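Local atomic coordinates of glycoside hydrolase family protein (Novosphingobium sp. PP1Y, PDB entry 6Q2F), a protein that probably hydrolyses terminal alpha-L-rhamnose from rhamnosides as an alpha-L-rhamnosidase, and binds a sodium ion. Residues S600-T611 against Q638-S649; L622-A630 against D665-N673. All coordinates share one frame; numbering follows the deposited sequence.

Interaction 1: S600-T611 against Q638-S649; sequences SHADIPMAALWT and QNLVAAESMTAS. With NA (sodium ion), chain B.
Met-606 to Trp-610 pair with Ala-642 to Thr-647 as adjacent parallel strands of a closed eight-stranded parallel barrel, linked through helix 620-636. The backbone ladder runs from Ala-642 N to Pro-605 O (2.8 Å) as far as Thr-611 N to Thr-647 O (2.8 Å). A beta bulge at Met-646, between the pairs Leu-609/Ser-645 and Trp-610/Thr-647, shifts the register by one, Leu-609 O taking the N-H of Met-646. Beyond it Thr-647 CB sits over the five-membered ring of Trp-610, 3.6 Å from its centroid, while CG2 lies over the same face nearest CE2. A water lies in the ring plane, accepting from Trp-610 NE1 (2.9 Å) and donating to Glu-644 OE2 (2.7 Å). Without the indole, as with an alanine in place of Trp-610, the Thr-647 methyl would probably lose its aromatic cover and the water its NE1 partner beside Glu-644. With CG anti to the backbone N (chi1 173°), the extended Glu-644 chain passes Ala-608 CB and brings OE1 to sodium at 2.6 Å. Asp-503, Ser-504, Glu-583 and Glu-586 complete this metal site, set within a (beta/alpha)8 barrel of the TIM type.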
ATOM      1  N   SER A 600       3.546 -12.854  -1.367  1.00 26.15           N
ATOM      2  CA  SER A 600       4.017 -13.895  -2.272  1.00 27.92           C
ATOM      3  C   SER A 600       3.187 -15.171  -2.186  1.00 26.45           C
ATOM      4  O   SER A 600       3.202 -15.978  -3.118  1.00 28.84           O
ATOM      5  CB  SER A 600       5.486 -14.198  -1.957  1.00 26.71           C
ATOM      6  OG  SER A 600       5.597 -14.674  -0.623  1.00 31.53           O
ATOM      7  N   HIS A 601       2.506 -15.382  -1.070  1.00 24.58           N
ATOM      8  CA  HIS A 601       1.673 -16.560  -0.850  1.00 27.56           C
ATOM      9  C   HIS A 601       0.226 -16.353  -1.261  1.00 25.67           C
ATOM     10  O   HIS A 601      -0.526 -17.328  -1.347  1.00 29.17           O
ATOM     11  CB  HIS A 601       1.710 -16.967   0.629  1.00 27.46           C
ATOM     12  CG  HIS A 601       3.091 -17.066   1.195  1.00 27.17           C
ATOM     13  ND1 HIS A 601       3.969 -18.069   0.840  1.00 29.26           N
ATOM     14  CD2 HIS A 601       3.738 -16.306   2.114  1.00 25.79           C
ATOM     15  CE1 HIS A 601       5.099 -17.913   1.505  1.00 29.47           C
ATOM     16  NE2 HIS A 601       4.987 -16.847   2.278  1.00 31.69           N
ATOM     17  N   ALA A 602      -0.178 -15.114  -1.489  1.00 21.89           N
ATOM     18  CA  ALA A 602      -1.569 -14.833  -1.788  1.00 20.47           C
ATOM     19  C   ALA A 602      -1.870 -15.189  -3.235  1.00 22.21           C
ATOM     20  O   ALA A 602      -0.988 -15.185  -4.095  1.00 26.41           O
ATOM     21  CB  ALA A 602      -1.896 -13.358  -1.536  1.00 17.01           C
ATOM     22  N   ASP A 603      -3.127 -15.526  -3.494  1.00 21.71           N
ATOM     23  CA  ASP A 603      -3.555 -15.799  -4.863  1.00 22.36           C
ATOM     24  C   ASP A 603      -3.600 -14.528  -5.690  1.00 23.26           C
ATOM     25  O   ASP A 603      -3.340 -14.554  -6.897  1.00 26.34           O
ATOM     26  CB  ASP A 603      -4.929 -16.453  -4.855  1.00 25.05           C
ATOM     27  CG  ASP A 603      -4.918 -17.770  -4.138  1.00 32.06           C
ATOM     28  OD1 ASP A 603      -5.080 -17.757  -2.902  1.00 30.30           O
ATOM     29  OD2 ASP A 603      -4.726 -18.796  -4.818  1.00 34.31           O
ATOM     30  N   ILE A 604      -3.966 -13.417  -5.056  1.00 18.61           N
ATOM     31  CA  ILE A 604      -4.071 -12.150  -5.764  1.00 21.45           C
ATOM     32  C   ILE A 604      -3.361 -11.072  -4.954  1.00 24.87           C
ATOM     33  O   ILE A 604      -3.934 -10.517  -4.002  1.00 26.38           O
ATOM     34  CB  ILE A 604      -5.536 -11.806  -6.047  1.00 23.72           C
ATOM     35  CG1 ILE A 604      -6.183 -12.958  -6.818  1.00 25.37           C
ATOM     36  CG2 ILE A 604      -5.619 -10.557  -6.873  1.00 20.73           C
ATOM     37  CD1 ILE A 604      -7.666 -12.949  -6.811  1.00 29.56           C
ATOM     38  N   PRO A 605      -2.104 -10.775  -5.274  1.00 24.95           N
ATOM     39  CA  PRO A 605      -1.426  -9.647  -4.634  1.00 25.89           C
ATOM     40  C   PRO A 605      -2.202  -8.370  -4.893  1.00 26.46           C
ATOM     41  O   PRO A 605      -2.745  -8.167  -5.977  1.00 23.04           O
ATOM     42  CB  PRO A 605      -0.052  -9.628  -5.313  1.00 18.24           C
ATOM     43  CG  PRO A 605       0.136 -11.045  -5.799  1.00 23.89           C
ATOM     44  CD  PRO A 605      -1.236 -11.460  -6.242  1.00 23.73           C
HETATM   45  N   MSE A 606      -2.284  -7.531  -3.878  1.00 23.86           N
HETATM   46  CA  MSE A 606      -3.173  -6.407  -3.898  1.00 22.98           C
HETATM   47  C   MSE A 606      -2.510  -5.165  -3.318  1.00 24.38           C
HETATM   48  O   MSE A 606      -1.726  -5.232  -2.370  1.00 26.97           O
HETATM   49  CB  MSE A 606      -4.464  -6.733  -3.104  1.00 23.74           C
HETATM   50  CG  MSE A 606      -5.539  -5.686  -3.288  1.00 24.61           C
HETATM   51 SE   MSE A 606      -7.189  -6.385  -2.570  0.84 22.31          SE
HETATM   52  CE  MSE A 606      -8.366  -4.841  -2.861  1.00 20.93           C
ATOM     53  N   ALA A 607      -2.829  -4.029  -3.924  1.00 19.79           N
ATOM     54  CA  ALA A 607      -2.307  -2.736  -3.506  1.00 21.26           C
ATOM     55  C   ALA A 607      -3.486  -1.766  -3.453  1.00 24.76           C
ATOM     56  O   ALA A 607      -4.650  -2.174  -3.402  1.00 24.38           O
ATOM     57  CB  ALA A 607      -1.193  -2.303  -4.464  1.00 20.20           C
ATOM     58  N   ALA A 608      -3.189  -0.467  -3.451  1.00 23.27           N
ATOM     59  CA  ALA A 608      -4.211   0.568  -3.345  1.00 27.24           C
ATOM     60  C   ALA A 608      -3.792   1.783  -4.173  1.00 31.51           C
ATOM     61  O   ALA A 608      -2.603   2.007  -4.428  1.00 29.62           O
ATOM     62  CB  ALA A 608      -4.453   1.000  -1.877  1.00 20.33           C
ATOM     63  N   LEU A 609      -4.782   2.570  -4.594  1.00 26.25           N
ATOM     64  CA  LEU A 609      -4.519   3.885  -5.180  1.00 24.14           C
ATOM     65  C   LEU A 609      -5.645   4.836  -4.822  1.00 26.58           C
ATOM     66  O   LEU A 609      -6.812   4.526  -5.062  1.00 34.09           O
ATOM     67  CB  LEU A 609      -4.363   3.848  -6.709  1.00 25.45           C
ATOM     68  CG  LEU A 609      -4.215   5.311  -7.190  1.00 33.45           C
ATOM     69  CD1 LEU A 609      -2.804   5.894  -6.883  1.00 26.90           C
ATOM     70  CD2 LEU A 609      -4.587   5.528  -8.663  1.00 35.87           C
ATOM     71  N   TRP A 610      -5.284   5.987  -4.263  1.00 24.27           N
ATOM     72  CA  TRP A 610      -6.238   7.032  -3.927  1.00 25.95           C
ATOM     73  C   TRP A 610      -6.358   8.031  -5.079  1.00 28.20           C
ATOM     74  O   TRP A 610      -5.423   8.225  -5.859  1.00 35.59           O
ATOM     75  CB  TRP A 610      -5.808   7.775  -2.660  1.00 20.72           C
ATOM     76  CG  TRP A 610      -6.016   7.014  -1.380  1.00 34.69           C
ATOM     77  CD1 TRP A 610      -5.850   5.678  -1.184  1.00 38.10           C
ATOM     78  CD2 TRP A 610      -6.427   7.557  -0.130  1.00 38.03           C
ATOM     79  NE1 TRP A 610      -6.139   5.355   0.109  1.00 37.39           N
ATOM     80  CE2 TRP A 610      -6.498   6.494   0.779  1.00 40.06           C
ATOM     81  CE3 TRP A 610      -6.748   8.845   0.310  1.00 48.85           C
ATOM     82  CZ2 TRP A 610      -6.865   6.675   2.111  1.00 39.06           C
ATOM     83  CZ3 TRP A 610      -7.121   9.021   1.629  1.00 50.27           C
ATOM     84  CH2 TRP A 610      -7.177   7.938   2.513  1.00 45.78           C
ATOM     85  N   THR A 611      -7.530   8.651  -5.195  1.00 24.87           N
ATOM     86  CA  THR A 611      -7.662   9.763  -6.115  1.00 21.68           C
ATOM     87  C   THR A 611      -6.744  10.895  -5.673  1.00 27.50           C
ATOM     88  O   THR A 611      -6.374  11.017  -4.500  1.00 29.11           O
ATOM     89  CB  THR A 611      -9.106  10.242  -6.177  1.00 26.49           C
ATOM     90  OG1 THR A 611      -9.452  10.855  -4.934  1.00 28.41           O
ATOM     91  CG2 THR A 611     -10.030   9.043  -6.452  1.00 26.06           C
ATOM     92  N   GLN A 638       1.073 -15.509  -9.959  1.00 23.19           N
ATOM     93  CA  GLN A 638      -0.324 -15.268  -9.683  1.00 24.54           C
ATOM     94  C   GLN A 638      -0.989 -14.620 -10.890  1.00 25.16           C
ATOM     95  O   GLN A 638      -2.109 -14.897 -11.183  1.00 22.73           O
ATOM     96  CB  GLN A 638      -0.525 -14.436  -8.438  1.00 21.97           C
ATOM     97  CG  GLN A 638      -0.082 -15.102  -7.171  1.00 22.67           C
ATOM     98  CD  GLN A 638       1.314 -14.731  -6.778  1.00 29.58           C
ATOM     99  OE1 GLN A 638       2.122 -14.367  -7.602  1.00 28.55           O
ATOM    100  NE2 GLN A 638       1.584 -14.790  -5.522  1.00 24.64           N
ATOM    101  N   ASN A 639      -0.256 -13.733 -11.543  1.00 26.05           N
ATOM    102  CA  ASN A 639      -0.696 -12.982 -12.719  1.00 31.22           C
ATOM    103  C   ASN A 639      -1.713 -11.879 -12.417  1.00 31.80           C
ATOM    104  O   ASN A 639      -1.601 -10.803 -12.897  1.00 24.43           O
ATOM    105  CB  ASN A 639      -1.102 -13.852 -13.890  1.00 23.37           C
ATOM    106  CG  ASN A 639      -1.207 -13.073 -15.184  1.00 33.37           C
ATOM    107  OD1 ASN A 639      -0.350 -12.328 -15.532  1.00 28.00           O
ATOM    108  ND2 ASN A 639      -2.274 -13.262 -15.879  1.00 21.54           N
ATOM    109  N   LEU A 640      -2.705 -12.188 -11.611  1.00 23.25           N
ATOM    110  CA  LEU A 640      -3.678 -11.208 -11.214  1.00 24.66           C
ATOM    111  C   LEU A 640      -3.061 -10.209 -10.237  1.00 27.76           C
ATOM    112  O   LEU A 640      -2.318 -10.562  -9.383  1.00 29.15           O
ATOM    113  CB  LEU A 640      -4.892 -11.894 -10.621  1.00 25.43           C
ATOM    114  CG  LEU A 640      -5.723 -12.760 -11.544  1.00 24.58           C
ATOM    115  CD1 LEU A 640      -6.665 -13.652 -10.810  1.00 24.00           C
ATOM    116  CD2 LEU A 640      -6.474 -11.947 -12.555  1.00 27.74           C
ATOM    117  N   VAL A 641      -3.382  -8.954 -10.391  1.00 21.53           N
ATOM    118  CA  VAL A 641      -2.886  -7.885  -9.533  1.00 22.69           C
ATOM    119  C   VAL A 641      -4.083  -7.028  -9.172  1.00 26.40           C
ATOM    120  O   VAL A 641      -4.633  -6.333 -10.038  1.00 25.97           O
ATOM    121  CB  VAL A 641      -1.817  -7.022 -10.217  1.00 23.00           C
ATOM    122  CG1 VAL A 641      -1.343  -5.933  -9.273  1.00 18.84           C
ATOM    123  CG2 VAL A 641      -0.650  -7.862 -10.718  1.00 23.56           C
ATOM    124  N   ALA A 642      -4.472  -7.048  -7.909  1.00 25.22           N
ATOM    125  CA  ALA A 642      -5.632  -6.275  -7.506  1.00 24.90           C
ATOM    126  C   ALA A 642      -5.192  -4.956  -6.893  1.00 24.77           C
ATOM    127  O   ALA A 642      -4.067  -4.804  -6.410  1.00 26.30           O
ATOM    128  CB  ALA A 642      -6.500  -7.051  -6.508  1.00 24.93           C
ATOM    129  N   ALA A 643      -6.101  -3.992  -6.919  1.00 24.02           N
ATOM    130  CA  ALA A 643      -5.880  -2.768  -6.175  1.00 23.86           C
ATOM    131  C   ALA A 643      -7.191  -2.234  -5.628  1.00 28.51           C
ATOM    132  O   ALA A 643      -8.209  -2.196  -6.322  1.00 26.67           O
ATOM    133  CB  ALA A 643      -5.192  -1.707  -7.033  1.00 27.65           C
ATOM    134  N   GLU A 644      -7.144  -1.864  -4.359  1.00 24.96           N
ATOM    135  CA  GLU A 644      -8.136  -1.022  -3.714  1.00 29.90           C
ATOM    136  C   GLU A 644      -8.143   0.333  -4.420  1.00 29.09           C
ATOM    137  O   GLU A 644      -7.237   1.147  -4.228  1.00 32.99           O
ATOM    138  CB  GLU A 644      -7.800  -0.940  -2.220  1.00 22.61           C
ATOM    139  CG  GLU A 644      -8.591   0.010  -1.397  1.00 27.11           C
ATOM    140  CD  GLU A 644      -7.990   0.111  -0.003  1.00 32.35           C
ATOM    141  OE1 GLU A 644      -7.245  -0.822   0.369  1.00 31.25           O
ATOM    142  OE2 GLU A 644      -8.217   1.129   0.673  1.00 45.37           O
ATOM    143  N   SER A 645      -9.151   0.577  -5.253  1.00 25.61           N
ATOM    144  CA  SER A 645      -9.060   1.569  -6.326  1.00 22.38           C
ATOM    145  C   SER A 645      -9.919   2.792  -6.033  1.00 30.39           C
ATOM    146  O   SER A 645     -11.134   2.677  -5.856  1.00 28.02           O
ATOM    147  CB  SER A 645      -9.465   0.966  -7.679  1.00 22.04           C
ATOM    148  OG  SER A 645      -8.664  -0.134  -8.034  1.00 31.46           O
HETATM  149  N   MSE A 646      -9.278   3.958  -6.024  1.00 25.96           N
HETATM  150  CA  MSE A 646      -9.942   5.251  -6.167  1.00 31.13           C
HETATM  151  C   MSE A 646     -10.602   5.712  -4.908  1.00 33.55           C
HETATM  152  O   MSE A 646     -11.633   6.412  -4.934  1.00 35.09           O
HETATM  153  CB  MSE A 646     -10.960   5.221  -7.311  1.00 28.67           C
HETATM  154  CG  MSE A 646     -10.263   5.066  -8.626  1.00 27.93           C
HETATM  155 SE   MSE A 646     -11.419   5.103 -10.184  1.00 38.42          SE
HETATM  156  CE  MSE A 646     -12.044   3.446  -9.951  1.00 27.06           C
ATOM    157  N   THR A 647      -9.989   5.341  -3.796  1.00 28.48           N
ATOM    158  CA  THR A 647     -10.386   5.921  -2.528  1.00 26.19           C
ATOM    159  C   THR A 647     -10.284   7.433  -2.626  1.00 28.84           C
ATOM    160  O   THR A 647      -9.335   7.970  -3.209  1.00 30.73           O
ATOM    161  CB  THR A 647      -9.506   5.401  -1.396  1.00 29.83           C
ATOM    162  OG1 THR A 647      -9.577   3.975  -1.370  1.00 39.20           O
ATOM    163  CG2 THR A 647     -10.001   5.975  -0.076  1.00 32.02           C
ATOM    164  N   ALA A 648     -11.285   8.117  -2.082  1.00 33.29           N
ATOM    165  CA  ALA A 648     -11.360   9.565  -2.128  1.00 35.88           C
ATOM    166  C   ALA A 648     -11.738  10.087  -0.755  1.00 37.95           C
ATOM    167  O   ALA A 648     -12.518   9.468  -0.030  1.00 38.61           O
ATOM    168  CB  ALA A 648     -12.382  10.037  -3.164  1.00 36.48           C
ATOM    169  N   SER A 649     -11.186  11.239  -0.414  1.00 45.12           N
ATOM    170  CA  SER A 649     -11.401  11.853   0.885  1.00 45.25           C
ATOM    171  C   SER A 649     -12.028  13.231   0.713  1.00 43.08           C
ATOM    172  O   SER A 649     -11.509  14.059  -0.037  1.00 46.74           O
ATOM    173  CB  SER A 649     -10.072  11.938   1.647  1.00 40.08           C
ATOM    174  OG  SER A 649     -10.240  12.654   2.841  1.00 50.37           O
TER
HETATM  175 NA    NA B1201      -5.736  -0.881   2.456  1.00 37.66          NA
HETATM  176  O   HOH W   1      -4.144 -16.286  -8.958  1.00 39.22           O
HETATM  177  O   HOH W   2      -6.109   2.708   1.334  1.00 34.43           O
HETATM  178  O   HOH W   3      -8.162  11.455  -2.074  1.00 46.00           O

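Interaction 2: L622-A630 against D665-N673; sequences LIADMKGAA and DLEFVTGVN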
ATOM      1  N   LEU A 622       1.818   4.727  -2.749  1.00 28.45           N
ATOM      2  CA  LEU A 622       0.844   3.876  -3.422  1.00 30.31           C
ATOM      3  C   LEU A 622       1.334   3.430  -4.794  1.00 29.50           C
ATOM      4  O   LEU A 622       0.898   2.392  -5.292  1.00 33.04           O
ATOM      5  CB  LEU A 622      -0.493   4.617  -3.534  1.00 26.52           C
ATOM      6  CG  LEU A 622      -1.101   5.004  -2.174  1.00 29.72           C
ATOM      7  CD1 LEU A 622      -2.507   5.576  -2.319  1.00 27.35           C
ATOM      8  CD2 LEU A 622      -1.136   3.791  -1.278  1.00 25.66           C
ATOM      9  N   ILE A 623       2.209   4.215  -5.426  1.00 28.70           N
ATOM     10  CA  ILE A 623       2.883   3.758  -6.641  1.00 21.93           C
ATOM     11  C   ILE A 623       3.786   2.571  -6.311  1.00 23.84           C
ATOM     12  O   ILE A 623       3.717   1.515  -6.944  1.00 28.37           O
ATOM     13  CB  ILE A 623       3.682   4.909  -7.282  1.00 27.58           C
ATOM     14  CG1 ILE A 623       2.786   6.127  -7.608  1.00 33.16           C
ATOM     15  CG2 ILE A 623       4.467   4.402  -8.488  1.00 31.85           C
ATOM     16  CD1 ILE A 623       1.592   5.845  -8.508  1.00 33.66           C
ATOM     17  N   ALA A 624       4.639   2.734  -5.293  1.00 25.54           N
ATOM     18  CA  ALA A 624       5.481   1.629  -4.830  1.00 24.94           C
ATOM     19  C   ALA A 624       4.644   0.430  -4.403  1.00 25.43           C
ATOM     20  O   ALA A 624       4.980  -0.714  -4.726  1.00 28.18           O
ATOM     21  CB  ALA A 624       6.371   2.098  -3.676  1.00 21.31           C
ATOM     22  N   ASP A 625       3.530   0.684  -3.704  1.00 25.94           N
ATOM     23  CA  ASP A 625       2.653  -0.396  -3.254  1.00 24.45           C
ATOM     24  C   ASP A 625       2.168  -1.232  -4.434  1.00 25.21           C
ATOM     25  O   ASP A 625       2.220  -2.473  -4.405  1.00 25.81           O
ATOM     26  CB  ASP A 625       1.470   0.200  -2.480  1.00 24.92           C
ATOM     27  CG  ASP A 625       0.582  -0.859  -1.839  1.00 30.16           C
ATOM     28  OD1 ASP A 625       1.097  -1.937  -1.471  1.00 33.55           O
ATOM     29  OD2 ASP A 625      -0.646  -0.606  -1.729  1.00 29.18           O
HETATM   30  N   MSE A 626       1.706  -0.567  -5.492  1.00 24.18           N
HETATM   31  CA  MSE A 626       1.200  -1.251  -6.674  1.00 23.57           C
HETATM   32  C   MSE A 626       2.311  -1.927  -7.470  1.00 24.71           C
HETATM   33  O   MSE A 626       2.123  -3.004  -8.036  1.00 25.08           O
HETATM   34  CB  MSE A 626       0.454  -0.270  -7.590  1.00 19.48           C
HETATM   35  CG  MSE A 626      -0.932   0.152  -7.124  1.00 29.52           C
HETATM   36 SE   MSE A 626      -1.730   1.384  -8.480  1.00 33.69          SE
HETATM   37  CE  MSE A 626      -0.630   2.959  -8.177  1.00 20.15           C
ATOM     38  N   LYS A 627       3.458  -1.259  -7.562  1.00 22.30           N
ATOM     39  CA  LYS A 627       4.554  -1.833  -8.330  1.00 27.34           C
ATOM     40  C   LYS A 627       5.082  -3.076  -7.625  1.00 27.07           C
ATOM     41  O   LYS A 627       5.379  -4.090  -8.267  1.00 23.47           O
ATOM     42  CB  LYS A 627       5.662  -0.794  -8.533  1.00 25.90           C
ATOM     43  CG  LYS A 627       6.703  -1.185  -9.600  1.00 27.87           C
ATOM     44  CD  LYS A 627       6.089  -1.322 -10.987  1.00 25.34           C
ATOM     45  CE  LYS A 627       7.177  -1.642 -12.056  1.00 27.23           C
ATOM     46  NZ  LYS A 627       6.548  -1.856 -13.394  1.00 28.46           N
ATOM     47  N   GLY A 628       5.141  -3.032  -6.292  1.00 25.59           N
ATOM     48  CA  GLY A 628       5.489  -4.228  -5.540  1.00 24.54           C
ATOM     49  C   GLY A 628       4.499  -5.346  -5.765  1.00 25.05           C
ATOM     50  O   GLY A 628       4.880  -6.494  -5.999  1.00 24.99           O
ATOM     51  N   ALA A 629       3.208  -5.034  -5.690  1.00 28.68           N
ATOM     52  CA  ALA A 629       2.212  -6.081  -5.876  1.00 25.45           C
ATOM     53  C   ALA A 629       2.279  -6.647  -7.292  1.00 24.63           C
ATOM     54  O   ALA A 629       2.150  -7.858  -7.489  1.00 25.01           O
ATOM     55  CB  ALA A 629       0.810  -5.543  -5.571  1.00 25.71           C
ATOM     56  N   ALA A 630       2.475  -5.780  -8.295  1.00 22.18           N
ATOM     57  CA  ALA A 630       2.574  -6.279  -9.661  1.00 23.22           C
ATOM     58  C   ALA A 630       3.803  -7.165  -9.814  1.00 23.35           C
ATOM     59  O   ALA A 630       3.739  -8.217 -10.461  1.00 25.82           O
ATOM     60  CB  ALA A 630       2.623  -5.121 -10.661  1.00 19.49           C
ATOM     61  N   ASP A 665      -6.379   4.367 -15.231  1.00 25.78           N
ATOM     62  CA  ASP A 665      -5.309   4.228 -16.214  1.00 28.16           C
ATOM     63  C   ASP A 665      -3.951   4.196 -15.525  1.00 28.43           C
ATOM     64  O   ASP A 665      -3.057   3.447 -15.930  1.00 25.73           O
ATOM     65  CB  ASP A 665      -5.392   5.360 -17.252  1.00 24.67           C
ATOM     66  CG  ASP A 665      -6.645   5.263 -18.141  1.00 30.44           C
ATOM     67  OD1 ASP A 665      -7.353   4.231 -18.110  1.00 28.51           O
ATOM     68  OD2 ASP A 665      -6.933   6.222 -18.890  1.00 27.34           O
ATOM     69  N   LEU A 666      -3.785   4.968 -14.453  1.00 31.10           N
ATOM     70  CA  LEU A 666      -2.535   4.916 -13.710  1.00 25.83           C
ATOM     71  C   LEU A 666      -2.360   3.559 -13.028  1.00 27.79           C
ATOM     72  O   LEU A 666      -1.263   2.995 -13.030  1.00 24.96           O
ATOM     73  CB  LEU A 666      -2.490   6.066 -12.698  1.00 27.37           C
ATOM     74  CG  LEU A 666      -1.276   6.005 -11.762  1.00 32.91           C
ATOM     75  CD1 LEU A 666       0.051   6.166 -12.570  1.00 30.22           C
ATOM     76  CD2 LEU A 666      -1.371   7.066 -10.661  1.00 28.42           C
ATOM     77  N   GLU A 667      -3.437   3.002 -12.463  1.00 28.72           N
ATOM     78  CA  GLU A 667      -3.358   1.656 -11.907  1.00 26.83           C
ATOM     79  C   GLU A 667      -3.009   0.641 -12.987  1.00 32.71           C
ATOM     80  O   GLU A 667      -2.174  -0.254 -12.779  1.00 29.39           O
ATOM     81  CB  GLU A 667      -4.683   1.281 -11.263  1.00 20.54           C
ATOM     82  CG  GLU A 667      -5.040   2.119 -10.058  1.00 24.49           C
ATOM     83  CD  GLU A 667      -6.382   1.726  -9.501  1.00 29.07           C
ATOM     84  OE1 GLU A 667      -6.723   0.528  -9.564  1.00 29.04           O
ATOM     85  OE2 GLU A 667      -7.090   2.621  -9.014  1.00 30.14           O
ATOM     86  N   PHE A 668      -3.663   0.757 -14.144  1.00 26.71           N
ATOM     87  CA  PHE A 668      -3.410  -0.172 -15.238  1.00 27.55           C
ATOM     88  C   PHE A 668      -1.942  -0.134 -15.670  1.00 30.89           C
ATOM     89  O   PHE A 668      -1.295  -1.178 -15.778  1.00 32.47           O
ATOM     90  CB  PHE A 668      -4.337   0.155 -16.402  1.00 29.70           C
ATOM     91  CG  PHE A 668      -5.762  -0.317 -16.198  1.00 28.80           C
ATOM     92  CD1 PHE A 668      -6.022  -1.518 -15.557  1.00 25.91           C
ATOM     93  CD2 PHE A 668      -6.830   0.428 -16.667  1.00 27.70           C
ATOM     94  CE1 PHE A 668      -7.309  -1.971 -15.387  1.00 22.86           C
ATOM     95  CE2 PHE A 668      -8.136  -0.004 -16.478  1.00 32.20           C
ATOM     96  CZ  PHE A 668      -8.374  -1.212 -15.844  1.00 26.35           C
ATOM     97  N   VAL A 669      -1.393   1.066 -15.903  1.00 24.83           N
ATOM     98  CA  VAL A 669      -0.040   1.155 -16.450  1.00 23.95           C
ATOM     99  C   VAL A 669       1.016   0.814 -15.394  1.00 27.61           C
ATOM    100  O   VAL A 669       2.163   0.523 -15.742  1.00 27.47           O
ATOM    101  CB  VAL A 669       0.193   2.550 -17.061  1.00 27.79           C
ATOM    102  CG1 VAL A 669       0.564   3.582 -15.983  1.00 24.28           C
ATOM    103  CG2 VAL A 669       1.253   2.475 -18.169  1.00 24.78           C
ATOM    104  N   THR A 670       0.641   0.765 -14.102  1.00 25.14           N
ATOM    105  CA  THR A 670       1.568   0.320 -13.071  1.00 21.76           C
ATOM    106  C   THR A 670       1.558  -1.192 -12.884  1.00 30.15           C
ATOM    107  O   THR A 670       2.468  -1.727 -12.240  1.00 32.34           O
ATOM    108  CB  THR A 670       1.250   1.015 -11.752  1.00 24.26           C
ATOM    109  OG1 THR A 670       1.126   2.420 -11.994  1.00 25.06           O
ATOM    110  CG2 THR A 670       2.393   0.796 -10.710  1.00 28.02           C
ATOM    111  N   GLY A 671       0.575  -1.900 -13.442  1.00 25.92           N
ATOM    112  CA  GLY A 671       0.526  -3.354 -13.355  1.00 23.68           C
ATOM    113  C   GLY A 671      -0.756  -3.910 -12.766  1.00 23.21           C
ATOM    114  O   GLY A 671      -0.919  -5.136 -12.715  1.00 20.75           O
ATOM    115  N   VAL A 672      -1.679  -3.074 -12.299  1.00 21.05           N
ATOM    116  CA  VAL A 672      -2.962  -3.573 -11.828  1.00 22.82           C
ATOM    117  C   VAL A 672      -3.770  -4.098 -13.006  1.00 30.14           C
ATOM    118  O   VAL A 672      -3.813  -3.482 -14.083  1.00 28.35           O
ATOM    119  CB  VAL A 672      -3.716  -2.461 -11.089  1.00 22.42           C
ATOM    120  CG1 VAL A 672      -5.129  -2.928 -10.710  1.00 22.45           C
ATOM    121  CG2 VAL A 672      -2.910  -2.027  -9.862  1.00 21.18           C
ATOM    122  N   ASN A 673      -4.406  -5.259 -12.816  1.00 23.67           N
ATOM    123  CA  ASN A 673      -5.345  -5.755 -13.816  1.00 22.73           C
ATOM    124  C   ASN A 673      -6.608  -6.333 -13.188  1.00 22.03           C
ATOM    125  O   ASN A 673      -7.344  -7.052 -13.866  1.00 26.84           O
ATOM    126  CB  ASN A 673      -4.654  -6.805 -14.725  1.00 19.81           C
ATOM    127  CG  ASN A 673      -4.054  -7.949 -13.939  1.00 24.03           C
ATOM    128  OD1 ASN A 673      -4.516  -8.286 -12.848  1.00 24.38           O
ATOM    129  ND2 ASN A 673      -3.028  -8.570 -14.497  1.00 22.82           N
TER
HETATM  130  O   HOH W   4       4.392  -3.639 -13.401  1.00 48.14           O
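Met-626 and Thr-670 lie at the centre of this helix-helix contact, which has no direct hydrogen bond across it. The selenium of Met-626 rests against Glu-667 CG at 3.7 Å, the two side chains crossing at about a right angle, and also meets Val-672 CG2 (3.9 Å). CG of Met-626 stands beside its backbone N (chi1 -75°), and a bend at chi3 turns CE aside, leaving selenium to make these contacts. Thr-670 CG2 fits against Met-626 CB (3.8 Å) and the backbone N of Lys-627. One turn toward the N-terminus, the methyls Ile-623 CD1 and Leu-666 CD2 meet at 3.9 Å; at the other end Ala-630 CB packs on Gly-671 CA.

Several features hold these groups in place. Thr-670 OG1 donates back to Leu-666 O (2.7 Å), which fixes the rotation of the threonine and keeps its methyl turned to the neighbouring helix. A single water joins Lys-627 NZ (2.8 Å) to Thr-670 O (3.0 Å), and the lysine also makes a cation-pi contact with Tyr-762. Gly-671, at phi 124°, ends helix 657-670 in a Schellman motif, with Val-672 N bonded to Glu-667 O; a CB here would collide with Ala-630 CB. Beyond the interface, the carboxylate of Glu-667 has its partner in Ser-645, and Met-626 also touches Ala-607, both on barrel strands. The axes of 622-630 and 665-670 approach to 9.9 Å at 42°, an arrangement characteristic of successive helices in the outer layer of a (beta/alpha)8 barrel.

The two interactions alternate along the chain: 600-611, 622-630, 638-649, then 665-673, so two consecutive strand-helix pairs of the barrel supply all four segments. Interaction 1 joins the strands and interaction 2 the helices laid over their outer face, with centres about 8 Å apart. Polar links tie the layers together: Ser-645 OG with Glu-667 OE1, a weak hydrogen bond from Ala-608 N to Asp-625 OD2 and, from the loop after the second helix, Asn-673 OD1 with Val-641 N. Glu-644 turns to the barrel interior and its sodium, whereas the side chain of Met-626, on the helical side, stays about 11 Å from the ion. The metal site is thus backed by the strand pair and, behind it, by the helix pair.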